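Local structure of UPF0434 family protein (Haloferax volcanii, 6F5Z) at residues Asp26-Thr38 and Val43-Pro55. The protein probably serves as a Trm112-type activator that binds and supports partner methyltransferases, here forming a complex with the putative methyltransferase Hvo_0019. Residues are numbered along the deposited sequence; the frame is centred on the assembly and turned at random.
Sequences DGDEIIEGRLIGT and VYPIEDGIPNLLP
Strands 33-37 and 43-47 form the central antiparallel hairpin of the Trm112-like domain, a zinc-beta-ribbon relative, and Gly33 and Leu35 pair with Ile46 and Tyr44 along it. Leu35 and Tyr44 exchange two nearly straight backbone bonds, Leu35 N to Tyr44 O and Tyr44 N to Leu35 O, both 2.8 Å. Toward Glu32, which with Ile31 forms a classic beta bulge opposite Glu24, the ladder weakens: Gly33 N reaches Ile46 O at 3.3 Å, although the return bond from Ile46 N to Gly33 O is 2.9 Å. At Glu32 the chain turns a corner between strands 29-31 and 33-37, and the type I' turn from Glu47 to Ile50 is gripped there by two bonds. Gly49 N donates to Ile31 O in the carbonyl plane (2.8 Å), while Asp48 N meets Glu32 OE2 from above the carboxylate plane (3.1 Å). A bend at chi2 (-62°) curls the Glu32 carboxylate back over the turn, where a water links OE1 to Ile46 O. With an alanine here, Asp48 N would probably be left without its carboxylate acceptor, and the water would lose one of its acceptors.

On the face that carries Leu35, Tyr44 and Ile46, CD1 of Ile46 lies between Ile30 CG2 and Leu35 CG, 4.0 Å from either, and Leu35 CD1 continues to Pro51 and Leu53. On the face of Arg34 and Val43, Val43 CG1 runs alongside the Arg34 chain, 3.8 Å from CB, and sits at the edge of the guanidinium, whose salt bridges go to Glu21 and Asp23. Strand 18-22 flanks 33-37, with Leu20 touching Ile46; beyond 43-47, strand 50-51 is outermost within this chain, and the backbone of Pro51 and Leu53 hydrogen-bonds to the neighbouring methyltransferase chain, where Pro51 also packs on Phe89.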
ATOM      1  N   ASP C  26     -31.042 -20.129 -14.577  1.00 17.01           N
ATOM      2  CA  ASP C  26     -30.395 -21.445 -14.609  1.00 17.56           C
ATOM      3  C   ASP C  26     -29.787 -21.624 -13.242  1.00 20.45           C
ATOM      4  O   ASP C  26     -28.643 -21.208 -13.002  1.00 19.53           O
ATOM      5  CB  ASP C  26     -29.327 -21.498 -15.719  1.00 20.71           C
ATOM      6  CG  ASP C  26     -28.599 -22.827 -15.853  1.00 30.94           C
ATOM      7  OD1 ASP C  26     -28.880 -23.750 -15.049  1.00 27.69           O
ATOM      8  OD2 ASP C  26     -27.701 -22.927 -16.716  1.00 36.82           O
ATOM      9  N   GLY C  27     -30.583 -22.163 -12.302  1.00 16.62           N
ATOM     10  CA  GLY C  27     -30.133 -22.275 -10.931  1.00 17.42           C
ATOM     11  C   GLY C  27     -29.999 -20.888 -10.344  1.00 18.01           C
ATOM     12  O   GLY C  27     -30.924 -20.088 -10.467  1.00 17.31           O
ATOM     13  N   ASP C  28     -28.836 -20.579  -9.766  1.00 17.05           N
ATOM     14  CA  ASP C  28     -28.608 -19.256  -9.183  1.00 16.31           C
ATOM     15  C   ASP C  28     -28.464 -18.193 -10.254  1.00 18.20           C
ATOM     16  O   ASP C  28     -28.669 -17.016  -9.978  1.00 19.24           O
ATOM     17  CB  ASP C  28     -27.325 -19.282  -8.329  1.00 17.72           C
ATOM     18  CG  ASP C  28     -27.089 -18.155  -7.328  1.00 25.02           C
ATOM     19  OD1 ASP C  28     -28.061 -17.435  -6.990  1.00 25.33           O
ATOM     20  OD2 ASP C  28     -25.966 -18.086  -6.784  1.00 25.44           O
ATOM     21  N   GLU C  29     -28.099 -18.598 -11.470  1.00 16.30           N
ATOM     22  CA  GLU C  29     -27.872 -17.642 -12.552  1.00 16.72           C
ATOM     23  C   GLU C  29     -29.163 -16.999 -13.083  1.00 17.75           C
ATOM     24  O   GLU C  29     -30.011 -17.699 -13.610  1.00 17.75           O
ATOM     25  CB  GLU C  29     -27.098 -18.332 -13.702  1.00 17.92           C
ATOM     26  CG  GLU C  29     -26.715 -17.387 -14.836  1.00 22.40           C
ATOM     27  CD  GLU C  29     -25.744 -16.278 -14.479  1.00 33.08           C
ATOM     28  OE1 GLU C  29     -25.110 -16.343 -13.400  1.00 30.58           O
ATOM     29  OE2 GLU C  29     -25.583 -15.361 -15.314  1.00 29.57           O
ATOM     30  N   ILE C  30     -29.308 -15.672 -12.964  1.00 14.49           N
ATOM     31  CA  ILE C  30     -30.426 -14.950 -13.560  1.00 13.77           C
ATOM     32  C   ILE C  30     -29.986 -14.510 -14.952  1.00 15.90           C
ATOM     33  O   ILE C  30     -29.018 -13.746 -15.078  1.00 15.76           O
ATOM     34  CB  ILE C  30     -30.838 -13.739 -12.706  1.00 16.54           C
ATOM     35  CG1 ILE C  30     -31.144 -14.141 -11.247  1.00 17.49           C
ATOM     36  CG2 ILE C  30     -32.055 -13.040 -13.341  1.00 17.15           C
ATOM     37  CD1 ILE C  30     -32.158 -15.323 -11.098  1.00 18.82           C
ATOM     38  N   ILE C  31     -30.712 -14.956 -15.993  1.00 15.23           N
ATOM     39  CA  ILE C  31     -30.332 -14.695 -17.386  1.00 15.86           C
ATOM     40  C   ILE C  31     -31.169 -13.566 -17.954  1.00 17.07           C
ATOM     41  O   ILE C  31     -30.608 -12.673 -18.599  1.00 17.76           O
ATOM     42  CB  ILE C  31     -30.467 -15.984 -18.236  1.00 18.09           C
ATOM     43  CG1 ILE C  31     -29.645 -17.143 -17.613  1.00 17.49           C
ATOM     44  CG2 ILE C  31     -30.080 -15.722 -19.699  1.00 19.04           C
ATOM     45  CD1 ILE C  31     -30.014 -18.511 -18.081  1.00 25.50           C
ATOM     46  N   GLU C  32     -32.502 -13.583 -17.716  1.00 14.77           N
ATOM     47  CA  GLU C  32     -33.371 -12.526 -18.197  1.00 14.03           C
ATOM     48  C   GLU C  32     -34.251 -12.082 -17.049  1.00 16.48           C
ATOM     49  O   GLU C  32     -34.695 -12.922 -16.278  1.00 15.95           O
ATOM     50  CB  GLU C  32     -34.256 -13.009 -19.357  1.00 15.25           C
ATOM     51  CG  GLU C  32     -33.475 -13.439 -20.578  1.00 16.44           C
ATOM     52  CD  GLU C  32     -32.618 -12.379 -21.255  1.00 20.22           C
ATOM     53  OE1 GLU C  32     -32.978 -11.177 -21.160  1.00 18.90           O
ATOM     54  OE2 GLU C  32     -31.693 -12.770 -22.009  1.00 19.64           O
ATOM     55  N   GLY C  33     -34.497 -10.781 -16.958  1.00 15.90           N
ATOM     56  CA  GLY C  33     -35.303 -10.258 -15.876  1.00 15.74           C
ATOM     57  C   GLY C  33     -35.054  -8.779 -15.726  1.00 16.78           C
ATOM     58  O   GLY C  33     -34.613  -8.125 -16.674  1.00 16.92           O
ATOM     59  N   ARG C  34     -35.377  -8.264 -14.552  1.00 15.00           N
ATOM     60  CA  ARG C  34     -35.156  -6.854 -14.318  1.00 15.30           C
ATOM     61  C   ARG C  34     -35.069  -6.594 -12.828  1.00 15.62           C
ATOM     62  O   ARG C  34     -35.592  -7.361 -12.021  1.00 16.15           O
ATOM     63  CB  ARG C  34     -36.253  -5.990 -14.975  1.00 19.13           C
ATOM     64  CG  ARG C  34     -37.641  -6.269 -14.428  1.00 22.98           C
ATOM     65  CD  ARG C  34     -38.772  -5.949 -15.433  1.00 24.64           C
ATOM     66  NE  ARG C  34     -38.513  -6.618 -16.702  1.00 24.38           N
ATOM     67  CZ  ARG C  34     -38.749  -7.914 -16.935  1.00 26.21           C
ATOM     68  NH1 ARG C  34     -39.384  -8.655 -16.033  1.00 21.63           N
ATOM     69  NH2 ARG C  34     -38.380  -8.463 -18.080  1.00 27.11           N
ATOM     70  N   LEU C  35     -34.418  -5.487 -12.479  1.00 15.08           N
ATOM     71  CA  LEU C  35     -34.287  -4.998 -11.124  1.00 15.71           C
ATOM     72  C   LEU C  35     -35.067  -3.692 -11.091  1.00 16.21           C
ATOM     73  O   LEU C  35     -34.812  -2.817 -11.921  1.00 17.87           O
ATOM     74  CB  LEU C  35     -32.783  -4.753 -10.821  1.00 15.84           C
ATOM     75  CG  LEU C  35     -32.033  -6.059 -10.591  1.00 17.28           C
ATOM     76  CD1 LEU C  35     -30.501  -5.864 -10.765  1.00 18.37           C
ATOM     77  CD2 LEU C  35     -32.312  -6.626  -9.194  1.00 16.28           C
ATOM     78  N   ILE C  36     -36.054  -3.591 -10.211  1.00 15.76           N
ATOM     79  CA  ILE C  36     -36.928  -2.422 -10.186  1.00 16.38           C
ATOM     80  C   ILE C  36     -36.746  -1.626  -8.924  1.00 18.02           C
ATOM     81  O   ILE C  36     -36.817  -2.181  -7.836  1.00 18.04           O
ATOM     82  CB  ILE C  36     -38.402  -2.872 -10.356  1.00 19.89           C
ATOM     83  CG1 ILE C  36     -38.597  -3.691 -11.652  1.00 20.43           C
ATOM     84  CG2 ILE C  36     -39.335  -1.634 -10.350  1.00 20.54           C
ATOM     85  CD1 ILE C  36     -39.959  -4.354 -11.803  1.00 28.72           C
ATOM     86  N   GLY C  37     -36.489  -0.325  -9.082  1.00 17.07           N
ATOM     87  CA  GLY C  37     -36.334   0.557  -7.941  1.00 17.43           C
ATOM     88  C   GLY C  37     -37.615   0.620  -7.118  1.00 19.89           C
ATOM     89  O   GLY C  37     -38.651   1.021  -7.647  1.00 20.55           O
ATOM     90  N   THR C  38     -37.550   0.216  -5.844  1.00 18.71           N
ATOM     91  CA  THR C  38     -38.721   0.214  -4.934  1.00 17.97           C
ATOM     92  C   THR C  38     -39.203   1.632  -4.598  1.00 22.25           C
ATOM     93  O   THR C  38     -40.320   1.777  -4.064  1.00 22.58           O
ATOM     94  CB  THR C  38     -38.399  -0.553  -3.646  1.00 21.77           C
ATOM     95  OG1 THR C  38     -37.290   0.067  -3.018  1.00 21.20           O
ATOM     96  CG2 THR C  38     -38.143  -2.079  -3.889  1.00 21.64           C
ATOM     97  N   VAL C  43     -36.620   0.878 -13.957  1.00 17.82           N
ATOM     98  CA  VAL C  43     -36.458  -0.513 -14.362  1.00 17.84           C
ATOM     99  C   VAL C  43     -35.063  -0.682 -14.953  1.00 18.21           C
ATOM    100  O   VAL C  43     -34.752  -0.045 -15.956  1.00 19.87           O
ATOM    101  CB  VAL C  43     -37.564  -0.951 -15.360  1.00 21.61           C
ATOM    102  CG1 VAL C  43     -37.339  -2.410 -15.809  1.00 21.64           C
ATOM    103  CG2 VAL C  43     -38.962  -0.784 -14.739  1.00 22.33           C
ATOM    104  N   TYR C  44     -34.253  -1.554 -14.346  1.00 16.19           N
ATOM    105  CA  TYR C  44     -32.874  -1.853 -14.767  1.00 16.18           C
ATOM    106  C   TYR C  44     -32.900  -3.264 -15.345  1.00 16.65           C
ATOM    107  O   TYR C  44     -33.067  -4.238 -14.593  1.00 17.98           O
ATOM    108  CB  TYR C  44     -31.935  -1.722 -13.570  1.00 16.44           C
ATOM    109  CG  TYR C  44     -31.981  -0.314 -13.006  1.00 15.40           C
ATOM    110  CD1 TYR C  44     -31.319   0.733 -13.645  1.00 17.67           C
ATOM    111  CD2 TYR C  44     -32.661  -0.032 -11.823  1.00 16.48           C
ATOM    112  CE1 TYR C  44     -31.360   2.029 -13.144  1.00 16.44           C
ATOM    113  CE2 TYR C  44     -32.682   1.262 -11.292  1.00 16.89           C
ATOM    114  CZ  TYR C  44     -32.030   2.290 -11.962  1.00 17.76           C
ATOM    115  OH  TYR C  44     -32.024   3.597 -11.502  1.00 18.65           O
ATOM    116  N   PRO C  45     -32.792  -3.414 -16.675  1.00 15.34           N
ATOM    117  CA  PRO C  45     -32.946  -4.759 -17.255  1.00 15.29           C
ATOM    118  C   PRO C  45     -31.754  -5.651 -17.024  1.00 18.01           C
ATOM    119  O   PRO C  45     -30.626  -5.168 -16.983  1.00 16.92           O
ATOM    120  CB  PRO C  45     -33.136  -4.476 -18.743  1.00 17.28           C
ATOM    121  CG  PRO C  45     -32.310  -3.217 -18.977  1.00 19.55           C
ATOM    122  CD  PRO C  45     -32.516  -2.393 -17.704  1.00 15.69           C
ATOM    123  N   ILE C  46     -31.996  -6.961 -16.949  1.00 15.23           N
ATOM    124  CA  ILE C  46     -30.929  -7.967 -16.890  1.00 13.95           C
ATOM    125  C   ILE C  46     -31.039  -8.665 -18.225  1.00 17.33           C
ATOM    126  O   ILE C  46     -32.098  -9.237 -18.535  1.00 16.75           O
ATOM    127  CB  ILE C  46     -31.150  -8.959 -15.748  1.00 15.56           C
ATOM    128  CG1 ILE C  46     -31.161  -8.225 -14.385  1.00 14.81           C
ATOM    129  CG2 ILE C  46     -30.113 -10.071 -15.803  1.00 16.54           C
ATOM    130  CD1 ILE C  46     -31.677  -9.079 -13.162  1.00 18.04           C
ATOM    131  N   GLU C  47     -29.986  -8.541 -19.045  1.00 15.77           N
ATOM    132  CA  GLU C  47     -30.001  -8.985 -20.419  1.00 15.30           C
ATOM    133  C   GLU C  47     -28.896  -9.956 -20.612  1.00 18.45           C
ATOM    134  O   GLU C  47     -27.733  -9.591 -20.441  1.00 17.57           O
ATOM    135  CB  GLU C  47     -29.820  -7.776 -21.358  1.00 17.99           C
ATOM    136  CG  GLU C  47     -30.871  -6.706 -21.124  1.00 20.50           C
ATOM    137  CD  GLU C  47     -30.566  -5.385 -21.798  1.00 31.57           C
ATOM    138  OE1 GLU C  47     -29.383  -4.989 -21.897  1.00 25.41           O
ATOM    139  OE2 GLU C  47     -31.530  -4.769 -22.292  1.00 37.79           O
ATOM    140  N   ASP C  48     -29.251 -11.211 -20.913  1.00 18.66           N
ATOM    141  CA  ASP C  48     -28.264 -12.288 -21.058  1.00 17.52           C
ATOM    142  C   ASP C  48     -27.295 -12.304 -19.851  1.00 18.73           C
ATOM    143  O   ASP C  48     -26.046 -12.370 -20.000  1.00 18.55           O
ATOM    144  CB  ASP C  48     -27.477 -12.202 -22.393  1.00 18.77           C
ATOM    145  CG  ASP C  48     -26.726 -13.481 -22.720  1.00 27.72           C
ATOM    146  OD1 ASP C  48     -27.154 -14.556 -22.251  1.00 27.69           O
ATOM    147  OD2 ASP C  48     -25.630 -13.389 -23.349  1.00 33.40           O
ATOM    148  N   GLY C  49     -27.874 -12.147 -18.662  1.00 15.85           N
ATOM    149  CA  GLY C  49     -27.133 -12.218 -17.408  1.00 16.32           C
ATOM    150  C   GLY C  49     -26.445 -10.943 -16.951  1.00 16.05           C
ATOM    151  O   GLY C  49     -25.857 -10.909 -15.856  1.00 16.74           O
ATOM    152  N   ILE C  50     -26.510  -9.880 -17.775  1.00 14.40           N
ATOM    153  CA  ILE C  50     -25.844  -8.637 -17.425  1.00 14.57           C
ATOM    154  C   ILE C  50     -26.871  -7.563 -17.065  1.00 15.48           C
ATOM    155  O   ILE C  50     -27.615  -7.080 -17.946  1.00 15.32           O
ATOM    156  CB  ILE C  50     -24.931  -8.153 -18.586  1.00 17.61           C
ATOM    157  CG1 ILE C  50     -23.794  -9.221 -18.839  1.00 19.95           C
ATOM    158  CG2 ILE C  50     -24.336  -6.760 -18.228  1.00 18.08           C
ATOM    159  CD1 ILE C  50     -22.891  -8.900 -20.009  1.00 24.27           C
ATOM    160  N   PRO C  51     -26.888  -7.119 -15.787  1.00 14.52           N
ATOM    161  CA  PRO C  51     -27.763  -6.018 -15.416  1.00 13.51           C
ATOM    162  C   PRO C  51     -27.238  -4.712 -16.006  1.00 16.98           C
ATOM    163  O   PRO C  51     -26.014  -4.454 -15.955  1.00 16.55           O
ATOM    164  CB  PRO C  51     -27.672  -5.965 -13.890  1.00 16.38           C
ATOM    165  CG  PRO C  51     -27.041  -7.259 -13.496  1.00 18.62           C
ATOM    166  CD  PRO C  51     -26.157  -7.641 -14.620  1.00 16.35           C
ATOM    167  N   ASN C  52     -28.151  -3.874 -16.516  1.00 15.42           N
ATOM    168  CA  ASN C  52     -27.770  -2.556 -16.985  1.00 15.10           C
ATOM    169  C   ASN C  52     -28.264  -1.597 -15.920  1.00 16.01           C
ATOM    170  O   ASN C  52     -29.451  -1.238 -15.884  1.00 16.36           O
ATOM    171  CB  ASN C  52     -28.333  -2.238 -18.368  1.00 15.22           C
ATOM    172  CG  ASN C  52     -27.767  -0.932 -18.868  1.00 17.29           C
ATOM    173  OD1 ASN C  52     -27.436  -0.023 -18.095  1.00 16.46           O
ATOM    174  ND2 ASN C  52     -27.692  -0.785 -20.179  1.00 19.20           N
ATOM    175  N   LEU C  53     -27.333  -1.202 -15.020  1.00 15.02           N
ATOM    176  CA  LEU C  53     -27.605  -0.352 -13.881  1.00 15.61           C
ATOM    177  C   LEU C  53     -27.127   1.082 -14.117  1.00 18.28           C
ATOM    178  O   LEU C  53     -26.837   1.799 -13.145  1.00 17.55           O
ATOM    179  CB  LEU C  53     -27.061  -0.952 -12.573  1.00 16.23           C
ATOM    180  CG  LEU C  53     -27.879  -2.149 -12.083  1.00 17.13           C
ATOM    181  CD1 LEU C  53     -27.051  -3.088 -11.241  1.00 17.58           C
ATOM    182  CD2 LEU C  53     -29.060  -1.694 -11.274  1.00 18.38           C
ATOM    183  N   LEU C  54     -27.079   1.497 -15.399  1.00 15.73           N
ATOM    184  CA  LEU C  54     -26.821   2.897 -15.694  1.00 16.35           C
ATOM    185  C   LEU C  54     -28.050   3.677 -15.251  1.00 21.17           C
ATOM    186  O   LEU C  54     -29.184   3.212 -15.451  1.00 21.02           O
ATOM    187  CB  LEU C  54     -26.648   3.150 -17.197  1.00 17.88           C
ATOM    188  CG  LEU C  54     -25.361   2.690 -17.814  1.00 18.96           C
ATOM    189  CD1 LEU C  54     -25.466   2.783 -19.296  1.00 19.46           C
ATOM    190  CD2 LEU C  54     -24.181   3.559 -17.329  1.00 18.11           C
ATOM    191  N   PRO C  55     -27.858   4.937 -14.821  1.00 21.90           N
ATOM    192  CA  PRO C  55     -29.016   5.806 -14.543  1.00 22.41           C
ATOM    193  C   PRO C  55     -29.879   5.923 -15.791  1.00 25.57           C
ATOM    194  O   PRO C  55     -29.359   5.829 -16.909  1.00 24.98           O
ATOM    195  CB  PRO C  55     -28.368   7.161 -14.246  1.00 25.18           C
ATOM    196  CG  PRO C  55     -27.032   6.845 -13.789  1.00 29.72           C
ATOM    197  CD  PRO C  55     -26.589   5.657 -14.584  1.00 24.21           C
TER
HETATM  198  O   HOH W   1     -23.396 -13.318 -15.976  1.00 28.63           O
HETATM  199  O   HOH W   2     -34.421  -9.271 -19.892  1.00 22.88           O